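PDB 3ZY6: putative gdp-fucose protein o-fucosyltransferase 1 from Caenorhabditis elegans, which is a putative protein O-fucosyltransferase of the GT-B fold, seen here with guanosine-5'-diphosphate-beta-L-fucopyranose bound. Local coordinates for residues A[218-223]-A[286-291]. Sequence-based numbering, arbitrary orientation.
Sequences LRNDAD and ASDKDH. With GFB (guanosine-5'-diphosphate-beta-L-fucopyranose), chain B.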
loop_
_atom_site.group_PDB
_atom_site.type_symbol
_atom_site.label_atom_id
_atom_site.label_comp_id
_atom_site.label_asym_id
_atom_site.label_seq_id
_atom_site.Cartn_x
_atom_site.Cartn_y
_atom_site.Cartn_z
ATOM N N LEU A 218 18.795 -25.204 7.234
ATOM C CA LEU A 218 18.607 -24.967 8.662
ATOM C C LEU A 218 18.518 -23.472 8.873
ATOM O O LEU A 218 19.527 -22.774 8.841
ATOM C CB LEU A 218 19.764 -25.536 9.466
ATOM C CG LEU A 218 20.074 -27.034 9.345
ATOM C CD1 LEU A 218 21.223 -27.366 10.342
ATOM C CD2 LEU A 218 18.797 -27.893 9.617
ATOM N N ARG A 219 17.298 -22.975 9.047
ATOM C CA ARG A 219 17.096 -21.535 9.219
ATOM C C ARG A 219 16.920 -21.355 10.728
ATOM O O ARG A 219 15.912 -21.786 11.307
ATOM C CB ARG A 219 15.891 -21.068 8.381
ATOM C CG ARG A 219 15.525 -19.590 8.497
ATOM C CD ARG A 219 16.313 -18.659 7.551
ATOM N NE ARG A 219 15.624 -17.363 7.436
ATOM C CZ ARG A 219 15.865 -16.299 8.204
ATOM N NH1 ARG A 219 16.816 -16.333 9.130
ATOM N NH2 ARG A 219 15.165 -15.183 8.034
ATOM N N ASN A 220 17.940 -20.783 11.376
ATOM C CA ASN A 220 18.004 -20.742 12.843
ATOM C C ASN A 220 18.566 -19.474 13.545
ATOM O O ASN A 220 18.759 -19.496 14.760
ATOM C CB ASN A 220 18.685 -22.020 13.401
ATOM C CG ASN A 220 20.095 -22.251 12.828
ATOM O OD1 ASN A 220 20.822 -21.304 12.555
ATOM N ND2 ASN A 220 20.472 -23.519 12.645
ATOM N N ASP A 221 18.797 -18.370 12.826
ATOM C CA ASP A 221 19.261 -17.139 13.522
ATOM C C ASP A 221 18.170 -16.535 14.416
ATOM O O ASP A 221 17.011 -16.942 14.348
ATOM C CB ASP A 221 19.862 -16.082 12.574
ATOM C CG ASP A 221 18.821 -15.400 11.690
ATOM O OD1 ASP A 221 17.614 -15.378 12.023
ATOM O OD2 ASP A 221 19.222 -14.857 10.643
ATOM N N ALA A 222 18.545 -15.568 15.250
ATOM C CA ALA A 222 17.651 -15.082 16.316
ATOM C C ALA A 222 16.358 -14.416 15.820
ATOM O O ALA A 222 15.295 -14.615 16.410
ATOM C CB ALA A 222 18.403 -14.163 17.295
ATOM N N ASP A 223 16.452 -13.632 14.749
ATOM C CA ASP A 223 15.267 -13.001 14.149
ATOM C C ASP A 223 14.230 -14.057 13.741
ATOM O O ASP A 223 13.026 -13.845 13.868
ATOM C CB ASP A 223 15.656 -12.107 12.958
ATOM C CG ASP A 223 16.419 -10.848 13.385
ATOM O OD1 ASP A 223 16.483 -10.553 14.608
ATOM O OD2 ASP A 223 16.970 -10.149 12.500
ATOM N N ALA A 286 22.980 -26.164 4.531
ATOM C CA ALA A 286 22.939 -24.746 4.298
ATOM C C ALA A 286 22.257 -24.111 5.504
ATOM O O ALA A 286 21.176 -24.534 5.920
ATOM C CB ALA A 286 22.172 -24.461 3.039
ATOM N N SER A 287 22.899 -23.103 6.080
ATOM C CA SER A 287 22.363 -22.439 7.258
ATOM C C SER A 287 22.643 -20.951 7.218
ATOM O O SER A 287 23.680 -20.525 6.703
ATOM C CB SER A 287 22.972 -23.017 8.536
ATOM O OG SER A 287 22.176 -22.656 9.648
ATOM N N ASP A 288 21.720 -20.177 7.784
ATOM C CA ASP A 288 21.931 -18.751 8.038
ATOM C C ASP A 288 22.781 -18.479 9.275
ATOM O O ASP A 288 23.210 -17.353 9.474
ATOM C CB ASP A 288 20.596 -18.019 8.204
ATOM C CG ASP A 288 19.720 -18.611 9.331
ATOM O OD1 ASP A 288 19.902 -19.784 9.718
ATOM O OD2 ASP A 288 18.855 -17.876 9.842
ATOM N N LYS A 289 22.986 -19.487 10.122
ATOM C CA LYS A 289 23.763 -19.292 11.351
ATOM C C LYS A 289 24.438 -20.581 11.826
ATOM O O LYS A 289 25.644 -20.743 11.638
ATOM C CB LYS A 289 22.897 -18.691 12.469
ATOM C CG LYS A 289 23.665 -18.389 13.733
ATOM C CD LYS A 289 22.808 -17.665 14.742
ATOM C CE LYS A 289 23.549 -17.527 16.073
ATOM N NZ LYS A 289 24.966 -17.121 15.836
ATOM N N ASP A 290 23.669 -21.495 12.427
ATOM C CA ASP A 290 24.247 -22.705 13.025
ATOM C C ASP A 290 24.098 -23.887 12.081
ATOM O O ASP A 290 22.993 -24.430 11.902
ATOM C CB ASP A 290 23.600 -23.002 14.386
ATOM C CG ASP A 290 24.250 -24.186 15.122
ATOM O OD1 ASP A 290 25.274 -24.746 14.653
ATOM O OD2 ASP A 290 23.714 -24.567 16.190
ATOM N N HIS A 291 25.213 -24.285 11.471
ATOM C CA HIS A 291 25.195 -25.432 10.539
ATOM C C HIS A 291 25.142 -26.787 11.251
ATOM O O HIS A 291 24.951 -27.832 10.610
ATOM C CB HIS A 291 26.383 -25.371 9.574
ATOM C CG HIS A 291 26.397 -24.135 8.727
ATOM N ND1 HIS A 291 26.061 -24.139 7.390
ATOM C CD2 HIS A 291 26.671 -22.849 9.041
ATOM C CE1 HIS A 291 26.157 -22.912 6.911
ATOM N NE2 HIS A 291 26.515 -22.110 7.894
HETATM O O1P GFB B . 16.013 -15.261 1.719
HETATM P P GFB B . 14.949 -14.733 2.642
HETATM O O3P GFB B . 13.994 -13.668 2.111
HETATM O O2P GFB B . 14.180 -16.051 3.165
HETATM O "O5'" GFB B . 15.697 -14.159 3.954
HETATM P P1 GFB B . 13.260 -16.256 4.471
HETATM C "C5'" GFB B . 16.647 -15.004 4.593
HETATM C "C4'" GFB B . 18.046 -14.510 4.250
HETATM O "O4'" GFB B . 18.915 -14.940 5.282
HETATM C "C3'" GFB B . 18.606 -15.131 2.977
HETATM C "C1'" GFB B . 20.077 -15.575 4.748
HETATM O "O3'" GFB B . 18.316 -14.360 1.808
HETATM C "C2'" GFB B . 20.085 -15.160 3.282
HETATM O "O2'" GFB B . 20.644 -13.848 3.141
HETATM N N9 GFB B . 19.975 -17.061 4.743
HETATM C C8 GFB B . 18.909 -17.851 5.013
HETATM C C4 GFB B . 20.989 -17.835 4.385
HETATM N N7 GFB B . 19.262 -19.139 4.858
HETATM C C5 GFB B . 20.552 -19.147 4.439
HETATM C C6 GFB B . 21.465 -20.137 4.106
HETATM O O6 GFB B . 21.127 -21.337 4.158
HETATM N N1 GFB B . 22.734 -19.796 3.761
HETATM C C2 GFB B . 23.121 -18.508 3.695
HETATM N N2 GFB B . 24.380 -18.173 3.322
HETATM N N3 GFB B . 22.260 -17.530 4.009
HETATM C C1 GFB B . 12.484 -14.058 5.780
HETATM C C2A GFB B . 12.737 -12.646 5.276
HETATM O O1 GFB B . 13.540 -14.890 5.293
HETATM O O5 GFB B . 12.505 -14.039 7.221
HETATM C C3 GFB B . 11.653 -11.695 5.795
HETATM O O2 GFB B . 12.937 -12.539 3.862
HETATM C C4A GFB B . 11.865 -11.645 7.308
HETATM O O3 GFB B . 11.801 -10.391 5.188
HETATM C C5A GFB B . 11.727 -13.037 7.921
HETATM O O4 GFB B . 13.191 -11.151 7.581
HETATM C C6A GFB B . 12.138 -13.001 9.398
HETATM O O1X GFB B . 11.820 -16.290 4.004
HETATM O O2X GFB B . 13.891 -17.416 5.191
#
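At the C-terminal ends of two neighbouring parallel strands, 213-218 and 282-287, L218 pairs with S287 in the five-stranded, Rossmann-like sheet of a GT-B fold, and the loops that follow build part of the GFB site. The ladder's backbone hydrogen bond across the two segments runs from L218 N to A286 O (2.8 Å); beyond it side chains take over, with the short hydroxyl of S287 donating a hydrogen bond to L218 O. D288 suits the loop because one carboxylate serves three donors. Its OD1 accepts N220 N at 2.8 Å through the syn lone pair, while OD2 is gripped from opposite faces of its plane by D221 N (3.0 Å) and R219 NH1 (2.7 Å). With CG set between backbone N and carbonyl carbon (chi1 57°), D288 turns this carboxylate to the other loop, and its CB packs against the base at GFB C8. The guanidinium of R219 has separate N-H groups: NH1 also bridges to D221 OD1, which caps helix 222-229 at W224 N, and NE binds GFB O2X at 2.8 Å. D221 OD2 lies 3.1 Å from D288 OD2, a like-charge approach that R219, bridged to both acids, probably offsets. Further out, the N220 carboxamide, like a peptide unit, offers C=O and N-H: OD1 takes D290 N at 2.9 Å, and ND2 meets a lone pair of D290 O, in the carbonyl plane, at 2.8 Å.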